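Local coordinates for XRE family transcriptional regulator (Enterobacter cloacae subsp. cloacae, PDB 6B8W), which probably acts as a DNA-binding transcription factor, of which this chain is the C-terminal cupin domain with a manganese-binding site, at residues Val39-Val44 and Val67-Asp72; Leu15-Phe20 and His88-Tyr93; Ser30-His35 and Lys73-Arg78; Val43-Gly48 and Arg59-Asp64. One frame throughout, in Å; residues are numbered along the deposited sequence.

Contact 1: Val39-Val44 and Val67-Asp72; sequences VIEHVV and VRFAGD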
loop_
_atom_site.group_PDB
_atom_site.type_symbol
_atom_site.label_atom_id
_atom_site.label_comp_id
_atom_site.label_asym_id
_atom_site.label_seq_id
_atom_site.Cartn_x
_atom_site.Cartn_y
_atom_site.Cartn_z
ATOM N N VAL A 39 3.803 -11.190 -14.157
ATOM C CA VAL A 39 3.872 -10.335 -12.964
ATOM C C VAL A 39 2.834 -9.207 -13.053
ATOM O O VAL A 39 2.627 -8.612 -14.126
ATOM C CB VAL A 39 5.287 -9.732 -12.799
ATOM C CG1 VAL A 39 5.287 -8.484 -11.922
ATOM C CG2 VAL A 39 6.246 -10.785 -12.272
ATOM N N ILE A 40 2.160 -8.946 -11.937
ATOM C CA ILE A 40 1.216 -7.846 -11.848
ATOM C C ILE A 40 1.827 -6.802 -10.908
ATOM O O ILE A 40 2.366 -7.150 -9.871
ATOM C CB ILE A 40 -0.153 -8.264 -11.315
ATOM C CG1 ILE A 40 -0.785 -9.340 -12.190
ATOM C CG2 ILE A 40 -1.084 -7.040 -11.210
ATOM C CD1 ILE A 40 -1.094 -8.915 -13.621
ATOM N N GLU A 41 1.748 -5.538 -11.310
ATOM C CA GLU A 41 2.204 -4.430 -10.512
ATOM C C GLU A 41 1.046 -3.455 -10.197
ATOM O O GLU A 41 0.160 -3.219 -11.035
ATOM C CB GLU A 41 3.373 -3.689 -11.181
ATOM C CG GLU A 41 3.835 -2.466 -10.388
ATOM C CD GLU A 41 5.157 -1.834 -10.822
ATOM O OE1 GLU A 41 5.840 -2.350 -11.743
ATOM O OE2 GLU A 41 5.512 -0.783 -10.214
ATOM N N HIS A 42 1.038 -2.949 -8.961
ATOM C CA HIS A 42 0.099 -1.902 -8.548
ATOM C C HIS A 42 0.972 -0.725 -8.114
ATOM O O HIS A 42 1.953 -0.904 -7.409
ATOM C CB HIS A 42 -0.760 -2.282 -7.323
ATOM C CG HIS A 42 -1.796 -3.332 -7.564
ATOM N ND1 HIS A 42 -1.498 -4.676 -7.617
ATOM C CD2 HIS A 42 -3.146 -3.241 -7.691
ATOM C CE1 HIS A 42 -2.612 -5.366 -7.794
ATOM N NE2 HIS A 42 -3.627 -4.520 -7.842
ATOM N N VAL A 43 0.613 0.464 -8.547
ATOM C CA VAL A 43 1.253 1.686 -8.089
ATOM C C VAL A 43 0.149 2.487 -7.409
ATOM O O VAL A 43 -0.964 2.607 -7.959
ATOM C CB VAL A 43 1.844 2.497 -9.247
ATOM C CG1 VAL A 43 2.191 3.919 -8.819
ATOM C CG2 VAL A 43 3.088 1.802 -9.782
ATOM N N VAL A 44 0.444 2.977 -6.207
ATOM C CA VAL A 44 -0.459 3.836 -5.444
ATOM C C VAL A 44 0.362 5.030 -4.987
ATOM O O VAL A 44 1.436 4.861 -4.403
ATOM C CB VAL A 44 -1.036 3.130 -4.199
ATOM C CG1 VAL A 44 -1.897 4.093 -3.384
ATOM C CG2 VAL A 44 -1.839 1.904 -4.602
ATOM N N VAL A 67 -3.018 2.424 -10.064
ATOM C CA VAL A 67 -3.200 1.722 -11.312
ATOM C C VAL A 67 -2.623 0.329 -11.167
ATOM O O VAL A 67 -1.579 0.144 -10.524
ATOM C CB VAL A 67 -2.555 2.490 -12.496
ATOM C CG1 VAL A 67 -1.078 2.776 -12.253
ATOM C CG2 VAL A 67 -2.743 1.731 -13.809
ATOM N N ARG A 68 -3.327 -0.645 -11.738
ATOM C CA ARG A 68 -2.917 -2.041 -11.748
ATOM C C ARG A 68 -2.564 -2.375 -13.180
ATOM O O ARG A 68 -3.349 -2.102 -14.088
ATOM C CB ARG A 68 -4.078 -2.912 -11.316
ATOM C CG ARG A 68 -3.797 -4.399 -11.221
ATOM C CD ARG A 68 -5.124 -5.094 -11.018
ATOM N NE ARG A 68 -5.064 -6.526 -10.764
ATOM C CZ ARG A 68 -4.893 -7.466 -11.694
ATOM N NH1 ARG A 68 -4.668 -7.140 -12.968
ATOM N NH2 ARG A 68 -4.909 -8.747 -11.336
ATOM N N PHE A 69 -1.409 -3.007 -13.396
ATOM C CA PHE A 69 -0.992 -3.302 -14.754
ATOM C C PHE A 69 0.014 -4.438 -14.836
ATOM O O PHE A 69 0.517 -4.934 -13.814
ATOM C CB PHE A 69 -0.410 -2.036 -15.380
ATOM C CG PHE A 69 0.770 -1.483 -14.623
ATOM C CD1 PHE A 69 0.587 -0.631 -13.542
ATOM C CD2 PHE A 69 2.059 -1.846 -14.971
ATOM C CE1 PHE A 69 1.677 -0.142 -12.830
ATOM C CE2 PHE A 69 3.156 -1.355 -14.277
ATOM C CZ PHE A 69 2.970 -0.502 -13.206
ATOM N N ALA A 70 0.277 -4.851 -16.079
ATOM C CA ALA A 70 1.210 -5.915 -16.388
ATOM C C ALA A 70 2.625 -5.402 -16.169
ATOM O O ALA A 70 3.111 -4.569 -16.934
ATOM C CB ALA A 70 1.021 -6.378 -17.831
ATOM N N GLY A 71 3.278 -5.918 -15.134
ATOM C CA GLY A 71 4.609 -5.465 -14.734
ATOM C C GLY A 71 5.717 -5.886 -15.673
ATOM O O GLY A 71 6.806 -5.306 -15.652
ATOM N N ASP A 72 5.433 -6.898 -16.483
ATOM C CA ASP A 72 6.395 -7.410 -17.458
ATOM C C ASP A 72 6.427 -6.590 -18.765
ATOM O O ASP A 72 7.198 -6.915 -19.675
ATOM C CB ASP A 72 6.151 -8.909 -17.742
ATOM C CG ASP A 72 4.759 -9.211 -18.253
ATOM O OD1 ASP A 72 3.822 -8.410 -18.025
ATOM O OD2 ASP A 72 4.584 -10.284 -18.856
HETATM O O HOH W 1 1.938 -9.612 -16.572
#
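E41 and F69 form a backbone pair bonded in both directions. F69 N gives to E41 O at 2.8 Å, and E41 N gives to F69 O at 2.9 Å and 176°. V43 and V67, two residues on, repeat the pattern. V39 O takes two donors: G71 N, above the carbonyl plane, and a water shared with D72 OD1. D72 OD2 is taken by G38 N. This is the antiparallel edge of a cupin beta-sandwich, with strand 66-70 outermost. E41, V43, V67 and F69 face inward. E41 is a manganese ligand of this protein, though this chain holds no metal. Its CG is anti to the backbone N (chi1 177°), and the chain runs extended beside the F69 ring, CD 3.5 Å from F69 CZ. OE2 is held by Y77 OH and S89 OG, OE1 weakly by H75 NE2. I40, H42 and R68 lie on the other face. R68 CG sits over the H42 ring, 3.7 Å from its centroid. I40 CG2 covers one guanidinium face; R68 NE salt-bridges D12 of the second subunit.

Contact 2: Leu15-Phe20 and His88-Tyr93; sequences LKFDHF and HSLIHY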
loop_
_atom_site.group_PDB
_atom_site.type_symbol
_atom_site.label_atom_id
_atom_site.label_comp_id
_atom_site.label_asym_id
_atom_site.label_seq_id
_atom_site.Cartn_x
_atom_site.Cartn_y
_atom_site.Cartn_z
ATOM N N LEU A 15 2.884 -15.377 -0.121
ATOM C CA LEU A 15 2.069 -14.591 -1.010
ATOM C C LEU A 15 2.743 -14.281 -2.357
ATOM O O LEU A 15 2.062 -13.775 -3.248
ATOM C CB LEU A 15 1.669 -13.280 -0.324
ATOM C CG LEU A 15 0.825 -13.405 0.951
ATOM C CD1 LEU A 15 0.490 -12.015 1.468
ATOM C CD2 LEU A 15 -0.448 -14.193 0.696
ATOM N N LYS A 16 4.040 -14.600 -2.502
ATOM C CA LYS A 16 4.835 -14.274 -3.713
ATOM C C LYS A 16 4.577 -12.811 -4.007
ATOM O O LYS A 16 4.070 -12.446 -5.068
ATOM C CB LYS A 16 4.477 -15.148 -4.911
ATOM C CG LYS A 16 4.947 -16.587 -4.784
ATOM C CD LYS A 16 4.698 -17.344 -6.081
ATOM C CE LYS A 16 5.290 -18.742 -6.045
ATOM N NZ LYS A 16 6.777 -18.715 -5.971
ATOM N N PHE A 17 4.963 -11.981 -3.047
ATOM C CA PHE A 17 4.592 -10.571 -3.040
ATOM C C PHE A 17 5.678 -9.664 -2.462
ATOM O O PHE A 17 6.273 -9.976 -1.438
ATOM C CB PHE A 17 3.285 -10.481 -2.219
ATOM C CG PHE A 17 2.876 -9.089 -1.812
ATOM C CD1 PHE A 17 2.414 -8.182 -2.750
ATOM C CD2 PHE A 17 2.865 -8.715 -0.459
ATOM C CE1 PHE A 17 2.006 -6.903 -2.367
ATOM C CE2 PHE A 17 2.445 -7.445 -0.075
ATOM C CZ PHE A 17 2.012 -6.539 -1.028
ATOM N N ASP A 18 5.962 -8.580 -3.184
ATOM C CA ASP A 18 6.876 -7.537 -2.749
ATOM C C ASP A 18 6.073 -6.254 -2.632
ATOM O O ASP A 18 5.089 -6.050 -3.332
ATOM C CB ASP A 18 8.045 -7.345 -3.733
ATOM C CG ASP A 18 9.305 -8.083 -3.327
ATOM O OD1 ASP A 18 9.558 -8.248 -2.111
ATOM O OD2 ASP A 18 10.089 -8.442 -4.240
ATOM N N HIS A 19 6.518 -5.381 -1.753
ATOM C CA HIS A 19 5.834 -4.127 -1.476
ATOM C C HIS A 19 6.959 -3.109 -1.224
ATOM O O HIS A 19 7.661 -3.180 -0.207
ATOM C CB HIS A 19 4.989 -4.316 -0.226
ATOM C CG HIS A 19 4.027 -3.213 0.039
ATOM N ND1 HIS A 19 2.884 -3.398 0.780
ATOM C CD2 HIS A 19 3.991 -1.932 -0.392
ATOM C CE1 HIS A 19 2.206 -2.262 0.828
ATOM N NE2 HIS A 19 2.862 -1.354 0.136
ATOM N N PHE A 20 7.135 -2.193 -2.162
ATOM C CA PHE A 20 8.181 -1.217 -2.098
ATOM C C PHE A 20 7.633 0.168 -1.880
ATOM O O PHE A 20 6.562 0.505 -2.369
ATOM C CB PHE A 20 8.952 -1.205 -3.432
ATOM C CG PHE A 20 9.575 -2.514 -3.777
ATOM C CD1 PHE A 20 10.713 -2.950 -3.095
ATOM C CD2 PHE A 20 9.051 -3.310 -4.786
ATOM C CE1 PHE A 20 11.301 -4.168 -3.407
ATOM C CE2 PHE A 20 9.636 -4.523 -5.107
ATOM C CZ PHE A 20 10.766 -4.955 -4.415
ATOM N N HIS A 88 3.918 3.764 -3.605
ATOM C CA HIS A 88 4.200 2.366 -3.334
ATOM C C HIS A 88 4.062 1.592 -4.613
ATOM O O HIS A 88 3.200 1.898 -5.450
ATOM C CB HIS A 88 3.256 1.700 -2.328
ATOM C CG HIS A 88 3.323 2.244 -0.944
ATOM N ND1 HIS A 88 2.396 1.901 0.020
ATOM C CD2 HIS A 88 4.161 3.131 -0.364
ATOM C CE1 HIS A 88 2.681 2.533 1.141
ATOM N NE2 HIS A 88 3.736 3.298 0.934
ATOM N N SER A 89 4.905 0.578 -4.749
ATOM C CA SER A 89 4.875 -0.323 -5.876
ATOM C C SER A 89 4.699 -1.713 -5.300
ATOM O O SER A 89 5.544 -2.186 -4.552
ATOM C CB SER A 89 6.166 -0.218 -6.685
ATOM O OG SER A 89 6.264 -1.279 -7.620
ATOM N N LEU A 90 3.576 -2.346 -5.620
ATOM C CA LEU A 90 3.289 -3.691 -5.161
ATOM C C LEU A 90 3.481 -4.628 -6.327
ATOM O O LEU A 90 3.022 -4.345 -7.426
ATOM C CB LEU A 90 1.852 -3.808 -4.670
ATOM C CG LEU A 90 1.470 -3.085 -3.371
ATOM C CD1 LEU A 90 1.567 -1.583 -3.487
ATOM C CD2 LEU A 90 0.040 -3.483 -3.057
ATOM N N ILE A 91 4.150 -5.745 -6.082
ATOM C CA ILE A 91 4.420 -6.717 -7.126
ATOM C C ILE A 91 3.930 -8.092 -6.713
ATOM O O ILE A 91 4.326 -8.574 -5.679
ATOM C CB ILE A 91 5.932 -6.826 -7.413
ATOM C CG1 ILE A 91 6.540 -5.463 -7.808
ATOM C CG2 ILE A 91 6.185 -7.878 -8.483
ATOM C CD1 ILE A 91 6.114 -4.935 -9.166
ATOM N N HIS A 92 3.051 -8.691 -7.516
ATOM C CA HIS A 92 2.592 -10.064 -7.304
ATOM C C HIS A 92 3.234 -10.922 -8.412
ATOM O O HIS A 92 3.001 -10.689 -9.607
ATOM C CB HIS A 92 1.063 -10.159 -7.337
ATOM C CG HIS A 92 0.400 -9.646 -6.097
ATOM N ND1 HIS A 92 0.156 -8.308 -5.883
ATOM C CD2 HIS A 92 -0.072 -10.298 -5.005
ATOM C CE1 HIS A 92 -0.421 -8.157 -4.700
ATOM N NE2 HIS A 92 -0.576 -9.349 -4.152
ATOM N N TYR A 93 4.060 -11.885 -8.010
ATOM C CA TYR A 93 4.756 -12.757 -8.953
ATOM C C TYR A 93 3.864 -13.985 -9.225
ATOM O O TYR A 93 3.141 -14.433 -8.331
ATOM C CB TYR A 93 6.136 -13.130 -8.411
ATOM C CG TYR A 93 7.030 -11.941 -8.021
ATOM C CD1 TYR A 93 7.872 -11.313 -8.949
ATOM C CD2 TYR A 93 7.038 -11.461 -6.723
ATOM C CE1 TYR A 93 8.688 -10.246 -8.577
ATOM C CE2 TYR A 93 7.851 -10.396 -6.336
ATOM C CZ TYR A 93 8.679 -9.793 -7.258
ATOM O OH TYR A 93 9.480 -8.723 -6.822
HETATM O O HOH W 2 1.614 -13.402 -6.131
#
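F17 and H92 face each other across an antiparallel strand pair in the five-stranded sheet of the cupin fold. Strands 17-20 and 88-92 run 173° apart in direction, with axes 4.7 Å from each other. D18 with I91 and F20 with S89 are the hydrogen-bonded pairs. Y93 N adds a bond to K16 O where the strand starts. K16 and F17 form a G1 beta bulge opposite D12.

The tight part is the face carrying F17, H19, L90 and H92. F17 CD1 lies over one face of the H92 ring, 3.4 Å from H92 CE1, with the two planes oblique. A chi1 of 167° swings the F17 ring alongside L90 and brings F17 CE1 to 3.9 Å from L90 CB. L90 CG sits almost centrally over the H19 ring. The H19 edge in turn points toward the face of H88 in an offset edge-to-face pair. The second subunit closes this face, and H92 NE2 is hydrogen-bonded to H92 NE2 of that chain.

The looser part is made by D18, F20 and Y93, which are partly exposed. S89 and I91 on the same side are buried, against E41. F20 CE2 meets I91 CG1 only at 4.2 Å. The carboxylate of D18 stands steeply to the Y93 ring, 78° between planes. Y93 OH donates to the anti lone pair of D18 OD2 at 2.7 Å.

Contact 3: Ser30-His35 and Lys73-Arg78; sequences SESTPH and KPHAYR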
loop_
_atom_site.group_PDB
_atom_site.type_symbol
_atom_site.label_atom_id
_atom_site.label_comp_id
_atom_site.label_asym_id
_atom_site.label_seq_id
_atom_site.Cartn_x
_atom_site.Cartn_y
_atom_site.Cartn_z
ATOM N N SER A 30 12.458 7.141 -14.199
ATOM C CA SER A 30 12.913 5.780 -13.985
ATOM C C SER A 30 12.151 4.832 -14.916
ATOM O O SER A 30 10.922 4.800 -14.897
ATOM C CB SER A 30 12.658 5.387 -12.531
ATOM O OG SER A 30 13.084 4.067 -12.267
ATOM N N GLU A 31 12.885 4.082 -15.733
ATOM C CA GLU A 31 12.288 3.095 -16.621
ATOM C C GLU A 31 12.342 1.733 -15.916
ATOM O O GLU A 31 13.337 1.390 -15.285
ATOM C CB GLU A 31 12.973 3.109 -18.004
ATOM C CG GLU A 31 12.612 4.406 -18.738
ATOM C CD GLU A 31 13.424 4.704 -19.987
ATOM O OE1 GLU A 31 14.142 3.809 -20.503
ATOM O OE2 GLU A 31 13.312 5.870 -20.459
ATOM N N SER A 32 11.259 0.974 -15.998
ATOM C CA SER A 32 11.195 -0.326 -15.322
ATOM C C SER A 32 12.203 -1.308 -15.879
ATOM O O SER A 32 12.598 -1.207 -17.025
ATOM C CB SER A 32 9.812 -0.938 -15.499
ATOM O OG SER A 32 9.542 -1.168 -16.879
ATOM N N THR A 33 12.653 -2.228 -15.042
ATOM C CA THR A 33 13.514 -3.289 -15.506
ATOM C C THR A 33 12.575 -4.464 -15.891
ATOM O O THR A 33 11.413 -4.483 -15.484
ATOM C CB THR A 33 14.526 -3.689 -14.439
ATOM O OG1 THR A 33 13.847 -3.877 -13.197
ATOM C CG2 THR A 33 15.577 -2.590 -14.271
ATOM N N PRO A 34 13.072 -5.427 -16.680
ATOM C CA PRO A 34 12.192 -6.521 -17.093
ATOM C C PRO A 34 11.743 -7.394 -15.926
ATOM O O PRO A 34 12.492 -7.563 -14.969
ATOM C CB PRO A 34 13.059 -7.322 -18.060
ATOM C CG PRO A 34 14.088 -6.350 -18.547
ATOM C CD PRO A 34 14.377 -5.487 -17.368
ATOM N N HIS A 35 10.514 -7.890 -15.992
ATOM C CA HIS A 35 9.960 -8.764 -14.968
ATOM C C HIS A 35 9.555 -10.067 -15.615
ATOM O O HIS A 35 9.405 -10.127 -16.818
ATOM C CB HIS A 35 8.714 -8.163 -14.317
ATOM C CG HIS A 35 8.993 -7.225 -13.197
ATOM N ND1 HIS A 35 9.279 -7.664 -11.919
ATOM C CD2 HIS A 35 8.917 -5.873 -13.126
ATOM C CE1 HIS A 35 9.430 -6.618 -11.128
ATOM N NE2 HIS A 35 9.223 -5.521 -11.834
ATOM N N LYS A 73 5.582 -5.565 -18.886
ATOM C CA LYS A 73 5.608 -4.709 -20.085
ATOM C C LYS A 73 6.374 -3.428 -19.741
ATOM O O LYS A 73 6.300 -2.972 -18.607
ATOM C CB LYS A 73 4.207 -4.357 -20.545
ATOM C CG LYS A 73 3.332 -5.556 -20.874
ATOM C CD LYS A 73 3.896 -6.398 -21.998
ATOM C CE LYS A 73 3.093 -7.668 -22.170
ATOM N NZ LYS A 73 3.720 -8.506 -23.218
ATOM N N PRO A 74 7.092 -2.844 -20.716
ATOM C CA PRO A 74 7.851 -1.613 -20.408
ATOM C C PRO A 74 6.963 -0.509 -19.842
ATOM O O PRO A 74 5.842 -0.295 -20.316
ATOM C CB PRO A 74 8.432 -1.192 -21.763
ATOM C CG PRO A 74 8.456 -2.439 -22.582
ATOM C CD PRO A 74 7.324 -3.308 -22.103
ATOM N N HIS A 75 7.421 0.116 -18.774
ATOM C CA HIS A 75 6.688 1.219 -18.158
ATOM C C HIS A 75 7.694 2.130 -17.514
ATOM O O HIS A 75 8.863 1.751 -17.383
ATOM C CB HIS A 75 5.621 0.734 -17.165
ATOM C CG HIS A 75 6.123 -0.151 -16.070
ATOM N ND1 HIS A 75 6.374 -1.497 -16.255
ATOM C CD2 HIS A 75 6.326 0.089 -14.751
ATOM C CE1 HIS A 75 6.752 -2.031 -15.102
ATOM N NE2 HIS A 75 6.734 -1.089 -14.178
ATOM N N ALA A 76 7.240 3.317 -17.126
ATOM C CA ALA A 76 8.130 4.310 -16.588
ATOM C C ALA A 76 7.457 5.136 -15.527
ATOM O O ALA A 76 6.238 5.230 -15.476
ATOM C CB ALA A 76 8.647 5.195 -17.707
ATOM N N TYR A 77 8.280 5.731 -14.679
ATOM C CA TYR A 77 7.820 6.524 -13.577
ATOM C C TYR A 77 8.515 7.865 -13.715
ATOM O O TYR A 77 9.717 7.900 -13.889
ATOM C CB TYR A 77 8.246 5.877 -12.244
ATOM C CG TYR A 77 7.980 4.382 -12.113
ATOM C CD1 TYR A 77 8.857 3.456 -12.647
ATOM C CD2 TYR A 77 6.904 3.900 -11.387
ATOM C CE1 TYR A 77 8.644 2.089 -12.514
ATOM C CE2 TYR A 77 6.687 2.529 -11.233
ATOM C CZ TYR A 77 7.557 1.631 -11.803
ATOM O OH TYR A 77 7.374 0.258 -11.669
ATOM N N ARG A 78 7.772 8.953 -13.585
ATOM C CA ARG A 78 8.362 10.266 -13.748
ATOM C C ARG A 78 7.754 11.268 -12.785
ATOM O O ARG A 78 6.557 11.227 -12.513
ATOM C CB ARG A 78 8.188 10.727 -15.203
ATOM C CG ARG A 78 8.921 12.012 -15.571
ATOM C CD ARG A 78 8.832 12.311 -17.066
ATOM N NE ARG A 78 7.461 12.571 -17.496
ATOM C CZ ARG A 78 7.070 12.776 -18.756
ATOM N NH1 ARG A 78 7.937 12.752 -19.766
ATOM N NH2 ARG A 78 5.791 13.041 -19.011
HETATM O O HOH W 3 8.398 -2.764 -11.489
#
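S30 and Y77 form an antiparallel hydrogen-bonded pair, with S30 N to Y77 O at 2.9 Å and Y77 N to S30 O at 2.8 Å, and S32 N continues the ladder to H75 O. The pair joins strands 29-31 and 75-78 in the four-stranded sheet of the cupin barrel. Strand 29-31 is an outer strand of that sheet. E31 and A76 follow as a non-hydrogen-bonded pair, where E31 CG only brushes A76 CB.

S32 carries the side-chain contact. Its CB lies over the centre of the H75 ring, 3.4 Å from the centroid. OG stands between the backbone N and the carbonyl carbon (chi1 62°), which turns it back toward the backbone of H75.

H75 and Y77 are both manganese ligands, though no metal is bound in this chain. H75 ND1 donates to K73 O at 2.8 Å, with the acceptor in the ring plane. This bond would hold the ring's rotation, with NE2 toward the site. There NE2 makes weak bonds to Y77 OH and to E41, which is also the main polar partner of Y77. The F69 ring meets H75 edge-to-face. A water reaches across from H35 NE2 and donates to Y77 OH at 3.2 Å.

Contact 4: Val43-Gly48 and Arg59-Asp64; sequences VVVISG and RTLYPD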
loop_
_atom_site.group_PDB
_atom_site.type_symbol
_atom_site.label_atom_id
_atom_site.label_comp_id
_atom_site.label_asym_id
_atom_site.label_seq_id
_atom_site.Cartn_x
_atom_site.Cartn_y
_atom_site.Cartn_z
ATOM N N VAL A 43 0.613 0.464 -8.547
ATOM C CA VAL A 43 1.253 1.686 -8.089
ATOM C C VAL A 43 0.149 2.487 -7.409
ATOM O O VAL A 43 -0.964 2.607 -7.959
ATOM C CB VAL A 43 1.844 2.497 -9.247
ATOM C CG1 VAL A 43 2.191 3.919 -8.819
ATOM C CG2 VAL A 43 3.088 1.802 -9.782
ATOM N N VAL A 44 0.444 2.977 -6.207
ATOM C CA VAL A 44 -0.459 3.836 -5.444
ATOM C C VAL A 44 0.362 5.030 -4.987
ATOM O O VAL A 44 1.436 4.861 -4.403
ATOM C CB VAL A 44 -1.036 3.130 -4.199
ATOM C CG1 VAL A 44 -1.897 4.093 -3.384
ATOM C CG2 VAL A 44 -1.839 1.904 -4.602
ATOM N N VAL A 45 -0.113 6.234 -5.275
ATOM C CA VAL A 45 0.595 7.448 -4.846
ATOM C C VAL A 45 0.251 7.738 -3.389
ATOM O O VAL A 45 -0.906 7.683 -3.000
ATOM C CB VAL A 45 0.244 8.647 -5.748
ATOM C CG1 VAL A 45 0.882 9.941 -5.256
ATOM C CG2 VAL A 45 0.708 8.366 -7.178
ATOM N N ILE A 46 1.270 8.043 -2.596
ATOM C CA ILE A 46 1.103 8.340 -1.178
ATOM C C ILE A 46 1.093 9.847 -0.989
ATOM O O ILE A 46 0.164 10.381 -0.395
ATOM C CB ILE A 46 2.218 7.687 -0.334
ATOM C CG1 ILE A 46 2.298 6.180 -0.622
ATOM C CG2 ILE A 46 2.006 7.963 1.140
ATOM C CD1 ILE A 46 0.996 5.425 -0.534
ATOM N N SER A 47 2.127 10.521 -1.496
ATOM C CA SER A 47 2.205 11.994 -1.419
ATOM C C SER A 47 2.867 12.541 -2.689
ATOM O O SER A 47 3.708 11.892 -3.284
ATOM C CB SER A 47 2.959 12.445 -0.172
ATOM O OG SER A 47 4.300 12.021 -0.187
ATOM N N GLY A 48 2.449 13.721 -3.110
ATOM C CA GLY A 48 2.981 14.324 -4.324
ATOM C C GLY A 48 2.144 13.948 -5.529
ATOM O O GLY A 48 0.981 13.603 -5.384
ATOM N N ARG A 59 0.138 9.214 -17.832
ATOM C CA ARG A 59 -1.021 9.666 -17.042
ATOM C C ARG A 59 -0.469 10.198 -15.720
ATOM O O ARG A 59 0.594 9.773 -15.280
ATOM C CB ARG A 59 -2.026 8.545 -16.752
ATOM C CG ARG A 59 -1.567 7.554 -15.674
ATOM C CD ARG A 59 -2.571 6.426 -15.477
ATOM N NE ARG A 59 -2.525 5.460 -16.577
ATOM C CZ ARG A 59 -3.341 4.415 -16.689
ATOM N NH1 ARG A 59 -4.295 4.199 -15.772
ATOM N NH2 ARG A 59 -3.215 3.583 -17.719
ATOM N N THR A 60 -1.210 11.101 -15.093
ATOM C CA THR A 60 -0.841 11.667 -13.803
ATOM C C THR A 60 -1.715 11.043 -12.719
ATOM O O THR A 60 -2.924 10.900 -12.898
ATOM C CB THR A 60 -1.004 13.193 -13.795
ATOM O OG1 THR A 60 -0.214 13.744 -14.852
ATOM C CG2 THR A 60 -0.553 13.784 -12.479
ATOM N N LEU A 61 -1.073 10.616 -11.642
ATOM C CA LEU A 61 -1.742 10.032 -10.472
ATOM C C LEU A 61 -1.508 10.906 -9.258
ATOM O O LEU A 61 -0.380 11.341 -9.009
ATOM C CB LEU A 61 -1.187 8.655 -10.204
ATOM C CG LEU A 61 -1.463 7.601 -11.276
ATOM C CD1 LEU A 61 -0.674 6.350 -10.948
ATOM C CD2 LEU A 61 -2.942 7.270 -11.384
ATOM N N TYR A 62 -2.578 11.159 -8.503
ATOM C CA TYR A 62 -2.531 11.976 -7.298
ATOM C C TYR A 62 -2.640 11.044 -6.063
ATOM O O TYR A 62 -2.921 9.844 -6.225
ATOM C CB TYR A 62 -3.654 13.023 -7.335
ATOM C CG TYR A 62 -3.470 14.009 -8.462
ATOM C CD1 TYR A 62 -2.626 15.117 -8.322
ATOM C CD2 TYR A 62 -4.093 13.807 -9.687
ATOM C CE1 TYR A 62 -2.429 15.994 -9.373
ATOM C CE2 TYR A 62 -3.913 14.689 -10.734
ATOM C CZ TYR A 62 -3.086 15.771 -10.574
ATOM O OH TYR A 62 -2.916 16.615 -11.626
ATOM N N PRO A 63 -2.419 11.582 -4.845
ATOM C CA PRO A 63 -2.462 10.754 -3.627
ATOM C C PRO A 63 -3.677 9.854 -3.512
ATOM O O PRO A 63 -4.793 10.293 -3.733
ATOM C CB PRO A 63 -2.419 11.789 -2.518
ATOM C CG PRO A 63 -1.528 12.842 -3.132
ATOM C CD PRO A 63 -2.086 12.975 -4.502
ATOM N N ASP A 64 -3.411 8.594 -3.161
ATOM C CA ASP A 64 -4.401 7.525 -3.019
ATOM C C ASP A 64 -5.035 7.080 -4.346
ATOM O O ASP A 64 -5.963 6.270 -4.351
ATOM C CB ASP A 64 -5.424 7.812 -1.899
ATOM C CG ASP A 64 -4.859 7.520 -0.499
ATOM O OD1 ASP A 64 -3.678 7.100 -0.379
ATOM O OD2 ASP A 64 -5.614 7.690 0.486
HETATM O O HOH W 4 -2.223 9.181 0.379
#
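V45 meets L61, Y62, P63 and D64 where the chain leaves strand 57-61 and turns across the end of strand 40-47. The touching parts run 94° apart, so they cross instead of pairing along their length as strands. This is a link between the two sheets of the domain.

The apolar and van der Waals contacts centre on V45. Its CG2 branch, anti to the carbonyl carbon, reaches L61 CB at 3.6 Å, the two side chains crossing at a slant. V45 CG1 lies by the P63 ring, 4.3 Å from P63 CD. V43 CG1 touches L61 CD1 at the inner end. P63 CD also rests 3.3 Å from G48 O. L50 and M52 of strand 50-54 border the same cluster.

The polar contacts are made by the backbone, the D64 carboxylate and one water. D64 N donates to V45 O at 2.7 Å and 165°. P63 CA brings a weaker C-H contact to the same oxygen. A water bridges I46 O and D64 OD1, donating to both.

D64 OD1 is also hydrogen-bonded to H88 of the second subunit, and OD2 bonds to S21 there. The aspartate thus has its backbone N committed within the chain and its carboxylate committed to the dimer partner. The placing of the turn is therefore probably tied to the subunit interface.

How the contacts relate
Contacts 1 and 3 meet at the manganese site, their centres about 10 Å apart. E41 of contact 1 lies 2.6 Å from Y77 (OE2 to OH) and 2.9 Å from H75 (OE1 to NE2), so the three ligands come together without a bound metal. Contact 2 probably adds a second-shell residue, S89, whose OG is 2.7 Å from E41 OE2. Contacts 1 and 2 share one sheet, with H42 O and L90 N 2.8 Å apart. Contact 4 shares V43 and V44 with contact 1, and V43 CG2 packs 3.9 Å from Y77 CE2 of contact 3. Contacts 1, 2 and 4 touch the second subunit; contact 3 does not.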